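Citryl-spermidine/3,4-dihydroxybenzoyl-citryl-spermidine:spermidine ligase (Bacillus anthracis, PDB 3TO3) catalyses the ATP-dependent condensation of spermidine with citryl-spermidine intermediates in the biosynthesis of the siderophore petrobactin. Local coordinates at residues Gly433-Ile444 and Ile455-Phe466. Residues are numbered along the deposited sequence; the frame is centred on the assembly and turned at random. Where two conformers were deposited one is given.
Sequences GIALESHGQNMI and IALKDFHEGLEF. With ATP (adenosine-5'-triphosphate), chain E.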
loop_
_atom_site.group_PDB
_atom_site.type_symbol
_atom_site.label_atom_id
_atom_site.label_comp_id
_atom_site.label_asym_id
_atom_site.label_seq_id
_atom_site.Cartn_x
_atom_site.Cartn_y
_atom_site.Cartn_z
ATOM N N GLY B 433 -11.313 -39.196 11.914
ATOM C CA GLY B 433 -10.060 -38.612 11.438
ATOM C C GLY B 433 -10.146 -37.257 10.729
ATOM O O GLY B 433 -9.364 -36.957 9.834
ATOM N N ILE B 434 -11.073 -36.412 11.143
ATOM C CA ILE B 434 -11.252 -35.137 10.484
ATOM C C ILE B 434 -11.051 -34.002 11.492
ATOM O O ILE B 434 -11.774 -33.914 12.476
ATOM C CB ILE B 434 -12.667 -35.034 9.935
ATOM C CG1 ILE B 434 -12.876 -36.050 8.819
ATOM C CG2 ILE B 434 -12.948 -33.647 9.421
ATOM C CD1 ILE B 434 -14.247 -35.977 8.219
ATOM N N ALA B 435 -10.075 -33.127 11.265
ATOM C CA ALA B 435 -9.907 -32.013 12.190
ATOM C C ALA B 435 -10.337 -30.715 11.522
ATOM O O ALA B 435 -9.696 -30.229 10.596
ATOM C CB ALA B 435 -8.503 -31.933 12.666
ATOM N N LEU B 436 -11.462 -30.185 11.976
ATOM C CA LEU B 436 -11.931 -28.888 11.544
ATOM C C LEU B 436 -11.056 -27.910 12.273
ATOM O O LEU B 436 -10.591 -28.207 13.377
ATOM C CB LEU B 436 -13.392 -28.701 11.944
ATOM C CG LEU B 436 -14.261 -29.814 11.334
ATOM C CD1 LEU B 436 -15.692 -29.720 11.795
ATOM C CD2 LEU B 436 -14.168 -29.751 9.817
ATOM N N GLU B 437 -10.840 -26.744 11.678
ATOM C CA GLU B 437 -10.062 -25.742 12.358
ATOM C C GLU B 437 -11.028 -25.184 13.405
ATOM O O GLU B 437 -12.067 -24.605 13.124
ATOM C CB GLU B 437 -9.671 -24.656 11.380
ATOM C CG GLU B 437 -8.403 -23.915 11.719
ATOM C CD GLU B 437 -8.214 -22.678 10.835
ATOM O OE1 GLU B 437 -7.244 -21.927 11.070
ATOM O OE2 GLU B 437 -9.041 -22.456 9.912
ATOM N N SER B 438 -10.622 -25.417 14.630
ATOM C CA SER B 438 -11.378 -25.280 15.863
ATOM C C SER B 438 -11.154 -23.988 16.650
ATOM O O SER B 438 -11.374 -23.969 17.859
ATOM C CB SER B 438 -11.351 -26.551 16.714
ATOM O OG SER B 438 -10.114 -27.245 16.575
ATOM N N HIS B 439 -10.587 -22.969 16.016
ATOM C CA HIS B 439 -10.329 -21.732 16.747
ATOM C C HIS B 439 -11.672 -21.072 17.116
ATOM O O HIS B 439 -12.751 -21.564 16.756
ATOM C CB HIS B 439 -9.497 -20.754 15.914
ATOM C CG HIS B 439 -8.142 -21.265 15.500
ATOM N ND1 HIS B 439 -7.776 -21.407 14.178
ATOM C CD2 HIS B 439 -7.045 -21.598 16.225
ATOM C CE1 HIS B 439 -6.524 -21.829 14.103
ATOM N NE2 HIS B 439 -6.053 -21.946 15.331
ATOM N N GLY B 440 -11.610 -19.954 17.830
ATOM C CA GLY B 440 -12.813 -19.331 18.354
ATOM C C GLY B 440 -13.807 -18.779 17.346
ATOM O O GLY B 440 -15.017 -18.778 17.601
ATOM N N GLN B 441 -13.308 -18.318 16.204
ATOM C CA GLN B 441 -14.152 -17.640 15.235
ATOM C C GLN B 441 -14.852 -18.631 14.293
ATOM O O GLN B 441 -15.712 -18.240 13.499
ATOM C CB GLN B 441 -13.325 -16.612 14.448
ATOM C CG GLN B 441 -14.080 -15.311 14.117
ATOM C CD GLN B 441 -14.627 -15.276 12.680
ATOM O OE1 GLN B 441 -14.120 -15.973 11.795
ATOM N NE2 GLN B 441 -15.665 -14.460 12.449
ATOM N N ASN B 442 -14.491 -19.911 14.385
ATOM C CA ASN B 442 -15.117 -20.950 13.573
ATOM C C ASN B 442 -16.299 -21.636 14.241
ATOM O O ASN B 442 -16.881 -22.576 13.685
ATOM C CB ASN B 442 -14.100 -22.022 13.201
ATOM C CG ASN B 442 -13.046 -21.498 12.265
ATOM O OD1 ASN B 442 -11.934 -22.029 12.194
ATOM N ND2 ASN B 442 -13.379 -20.412 11.562
HETATM N N MSE B 443 -16.626 -21.186 15.447
HETATM C CA MSE B 443 -17.539 -21.924 16.286
HETATM C C MSE B 443 -18.599 -20.988 16.820
HETATM O O MSE B 443 -18.320 -19.853 17.203
HETATM C CB MSE B 443 -16.784 -22.575 17.446
HETATM C CG MSE B 443 -15.845 -23.692 17.033
HETATM SE SE MSE B 443 -14.714 -24.396 18.514
HETATM C CE MSE B 443 -16.073 -25.200 19.648
ATOM N N ILE B 444 -19.819 -21.485 16.850
ATOM C CA ILE B 444 -20.951 -20.733 17.349
ATOM C C ILE B 444 -21.667 -21.540 18.407
ATOM O O ILE B 444 -22.115 -22.648 18.134
ATOM C CB ILE B 444 -21.908 -20.395 16.196
ATOM C CG1 ILE B 444 -21.145 -19.574 15.151
ATOM C CG2 ILE B 444 -23.120 -19.641 16.727
ATOM C CD1 ILE B 444 -21.964 -19.147 13.977
ATOM N N ILE B 455 -23.463 -27.041 19.243
ATOM C CA ILE B 455 -22.444 -26.256 18.553
ATOM C C ILE B 455 -22.666 -26.142 17.026
ATOM O O ILE B 455 -23.151 -27.072 16.373
ATOM C CB ILE B 455 -21.043 -26.829 18.837
ATOM C CG1 ILE B 455 -20.000 -25.738 18.681
ATOM C CG2 ILE B 455 -20.742 -28.026 17.961
ATOM C CD1 ILE B 455 -20.290 -24.545 19.594
ATOM N N ALA B 456 -22.326 -24.995 16.456
ATOM C CA ALA B 456 -22.426 -24.817 15.009
ATOM C C ALA B 456 -21.047 -24.467 14.524
ATOM O O ALA B 456 -20.357 -23.690 15.167
ATOM C CB ALA B 456 -23.386 -23.716 14.665
ATOM N N LEU B 457 -20.629 -25.060 13.412
ATOM C CA LEU B 457 -19.256 -24.894 12.932
ATOM C C LEU B 457 -19.285 -24.279 11.558
ATOM O O LEU B 457 -20.231 -24.488 10.792
ATOM C CB LEU B 457 -18.523 -26.232 12.910
ATOM C CG LEU B 457 -18.543 -26.970 14.251
ATOM C CD1 LEU B 457 -18.451 -28.458 14.036
ATOM C CD2 LEU B 457 -17.420 -26.466 15.142
ATOM N N LYS B 458 -18.277 -23.480 11.258
ATOM C CA LYS B 458 -18.206 -22.817 9.961
ATOM C C LYS B 458 -16.753 -22.677 9.533
ATOM O O LYS B 458 -15.853 -23.035 10.302
ATOM C CB LYS B 458 -18.897 -21.448 9.996
ATOM C CG LYS B 458 -18.393 -20.467 11.084
ATOM C CD LYS B 458 -19.179 -19.144 10.940
ATOM C CE LYS B 458 -18.627 -18.001 11.833
ATOM N NZ LYS B 458 -17.266 -17.537 11.388
ATOM N N ASP B 459 -16.560 -22.119 8.331
ATOM C CA ASP B 459 -15.261 -21.962 7.677
ATOM C C ASP B 459 -14.458 -23.256 7.504
ATOM O O ASP B 459 -13.441 -23.453 8.174
ATOM C CB ASP B 459 -14.416 -20.893 8.383
ATOM C CG ASP B 459 -14.888 -19.479 8.076
ATOM O OD1 ASP B 459 -15.288 -19.213 6.921
ATOM O OD2 ASP B 459 -14.875 -18.633 8.998
ATOM N N PHE B 460 -14.963 -24.148 6.654
ATOM C CA PHE B 460 -14.306 -25.402 6.212
ATOM C C PHE B 460 -13.318 -25.281 5.047
ATOM O O PHE B 460 -12.327 -26.001 4.968
ATOM C CB PHE B 460 -15.387 -26.436 5.868
ATOM C CG PHE B 460 -16.492 -26.454 6.872
ATOM C CD1 PHE B 460 -16.190 -26.561 8.220
ATOM C CD2 PHE B 460 -17.815 -26.271 6.489
ATOM C CE1 PHE B 460 -17.208 -26.560 9.169
ATOM C CE2 PHE B 460 -18.831 -26.246 7.433
ATOM C CZ PHE B 460 -18.532 -26.388 8.772
ATOM N N HIS B 461 -13.614 -24.386 4.122
ATOM C CA HIS B 461 -12.954 -24.432 2.854
ATOM C C HIS B 461 -11.433 -24.254 2.971
ATOM O O HIS B 461 -10.674 -24.890 2.234
ATOM C CB HIS B 461 -13.583 -23.417 1.898
ATOM C CG HIS B 461 -13.249 -22.003 2.229
ATOM N ND1 HIS B 461 -13.906 -21.295 3.215
ATOM C CD2 HIS B 461 -12.312 -21.169 1.725
ATOM C CE1 HIS B 461 -13.395 -20.080 3.296
ATOM N NE2 HIS B 461 -12.421 -19.979 2.406
ATOM N N GLU B 462 -10.992 -23.328 3.810
ATOM C CA GLU B 462 -9.551 -23.137 4.044
ATOM C C GLU B 462 -8.874 -24.032 5.093
ATOM O O GLU B 462 -7.787 -24.556 4.848
ATOM C CB GLU B 462 -9.254 -21.669 4.355
ATOM C CG GLU B 462 -10.152 -21.075 5.448
ATOM C CD GLU B 462 -10.024 -19.560 5.557
ATOM O OE1 GLU B 462 -9.224 -18.968 4.788
ATOM O OE2 GLU B 462 -10.726 -18.966 6.415
ATOM N N GLY B 463 -9.521 -24.194 6.249
ATOM C CA GLY B 463 -8.872 -24.729 7.438
ATOM C C GLY B 463 -8.688 -26.231 7.659
ATOM O O GLY B 463 -7.668 -26.686 8.194
ATOM N N LEU B 464 -9.679 -26.994 7.232
ATOM C CA LEU B 464 -9.776 -28.415 7.500
ATOM C C LEU B 464 -8.537 -29.275 7.154
ATOM O O LEU B 464 -7.929 -29.154 6.085
ATOM C CB LEU B 464 -11.008 -28.917 6.766
ATOM C CG LEU B 464 -11.363 -30.377 6.711
ATOM C CD1 LEU B 464 -12.862 -30.469 6.478
ATOM C CD2 LEU B 464 -10.586 -31.057 5.606
ATOM N N GLU B 465 -8.167 -30.131 8.097
ATOM C CA GLU B 465 -7.193 -31.177 7.863
ATOM C C GLU B 465 -7.839 -32.550 8.101
ATOM O O GLU B 465 -8.792 -32.675 8.869
ATOM C CB GLU B 465 -5.979 -30.983 8.771
ATOM C CG GLU B 465 -5.205 -29.719 8.446
ATOM C CD GLU B 465 -3.892 -29.569 9.222
ATOM O OE1 GLU B 465 -3.569 -30.414 10.080
ATOM O OE2 GLU B 465 -3.171 -28.587 8.962
ATOM N N PHE B 466 -7.315 -33.582 7.455
ATOM C CA PHE B 466 -7.764 -34.940 7.725
ATOM C C PHE B 466 -6.640 -35.964 7.581
ATOM O O PHE B 466 -5.652 -35.725 6.887
ATOM C CB PHE B 466 -8.969 -35.321 6.852
ATOM C CG PHE B 466 -8.643 -35.521 5.410
ATOM C CD1 PHE B 466 -8.112 -36.728 4.967
ATOM C CD2 PHE B 466 -8.891 -34.515 4.484
ATOM C CE1 PHE B 466 -7.827 -36.923 3.628
ATOM C CE2 PHE B 466 -8.597 -34.695 3.139
ATOM C CZ PHE B 466 -8.069 -35.905 2.711
HETATM P PB ATP E . -12.818 -15.669 7.777
HETATM O O1B ATP E . -13.140 -14.564 6.804
HETATM O O2B ATP E . -11.950 -16.699 7.103
HETATM O O3B ATP E . -14.154 -16.310 8.306
HETATM P PA ATP E . -10.700 -14.408 8.924
HETATM O O1A ATP E . -10.552 -13.820 7.535
HETATM O O2A ATP E . -9.598 -15.407 9.260
HETATM O O3A ATP E . -12.078 -15.119 9.040
HETATM O "O5'" ATP E . -10.654 -13.210 9.939
HETATM C "C5'" ATP E . -11.338 -13.267 11.135
HETATM C "C4'" ATP E . -10.944 -12.344 12.143
HETATM O "O4'" ATP E . -11.398 -12.821 13.455
HETATM C "C3'" ATP E . -9.468 -12.259 12.226
HETATM O "O3'" ATP E . -9.056 -10.968 11.995
HETATM C "C2'" ATP E . -9.139 -12.685 13.599
HETATM O "O2'" ATP E . -8.088 -11.970 14.094
HETATM C "C1'" ATP E . -10.402 -12.388 14.332
HETATM N N9 ATP E . -10.523 -12.986 15.635
HETATM C C8 ATP E . -10.849 -12.305 16.747
HETATM N N7 ATP E . -10.873 -13.173 17.768
HETATM C C5 ATP E . -10.571 -14.409 17.312
HETATM C C6 ATP E . -10.460 -15.662 17.933
HETATM N N6 ATP E . -10.689 -15.774 19.347
HETATM N N1 ATP E . -10.135 -16.741 17.184
HETATM C C2 ATP E . -9.921 -16.615 15.858
HETATM N N3 ATP E . -10.018 -15.421 15.232
HETATM C C4 ATP E . -10.341 -14.300 15.930
#
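Leu436 meets the ring of Phe460 obliquely, CD2 lying 4.1 Å from CD1 of the ring. One face of that ring carries the carbonyl carbon of Lys458, offset toward the rim, and Leu457 CB sits at its edge in the ring plane; beyond the two segments the ring rests on Ser325 and Leu328 of helix 315-333. The branches of Leu436 divide their work: CD2 also touches Leu464 CD1, whereas CD1 reaches Leu457 CD1 at 3.8 Å, the two leucines crossing at about a right angle. At the amide of Asn442, CB of Asp459 packs against the side chain, and the carboxylate plane is turned 74° from the amide plane.

Two antiparallel pairings flank this centre. Ala435 and Glu465 exchange two backbone bonds, as do Ile444 and Ala456 in the beta hairpin of strands 443-448 and 451-457. Between the pairings, which belong to two different sheets, both segments run as loop or turn and, in this IucA/IucC-family synthetase, Gln441, Asn442 and Asp459 form the magnesium site, while Gly440, Gln441, Asp459 and Glu462 line the ATP pocket.

Lys458 ties the hairpin to this pocket. Its extended chain bends only at the end (chi4 68°), bringing NZ 2.7 Å from Gln441 O, nearly along the C=O axis, while Asp459 OD2 forms a longer salt bridge with NZ. The same lysine's backbone N donates to Asn442 O at 2.9 Å. Asp459 OD1 is gripped by Arg371 and Lys299, the latter also an ATP ligand, and OD2 faces the phosphate oxygen O3B of ATP at a doubtfully short distance. On the nucleoside side, Gln441 CB approaches N3 of the ATP adenine at 3.6 Å.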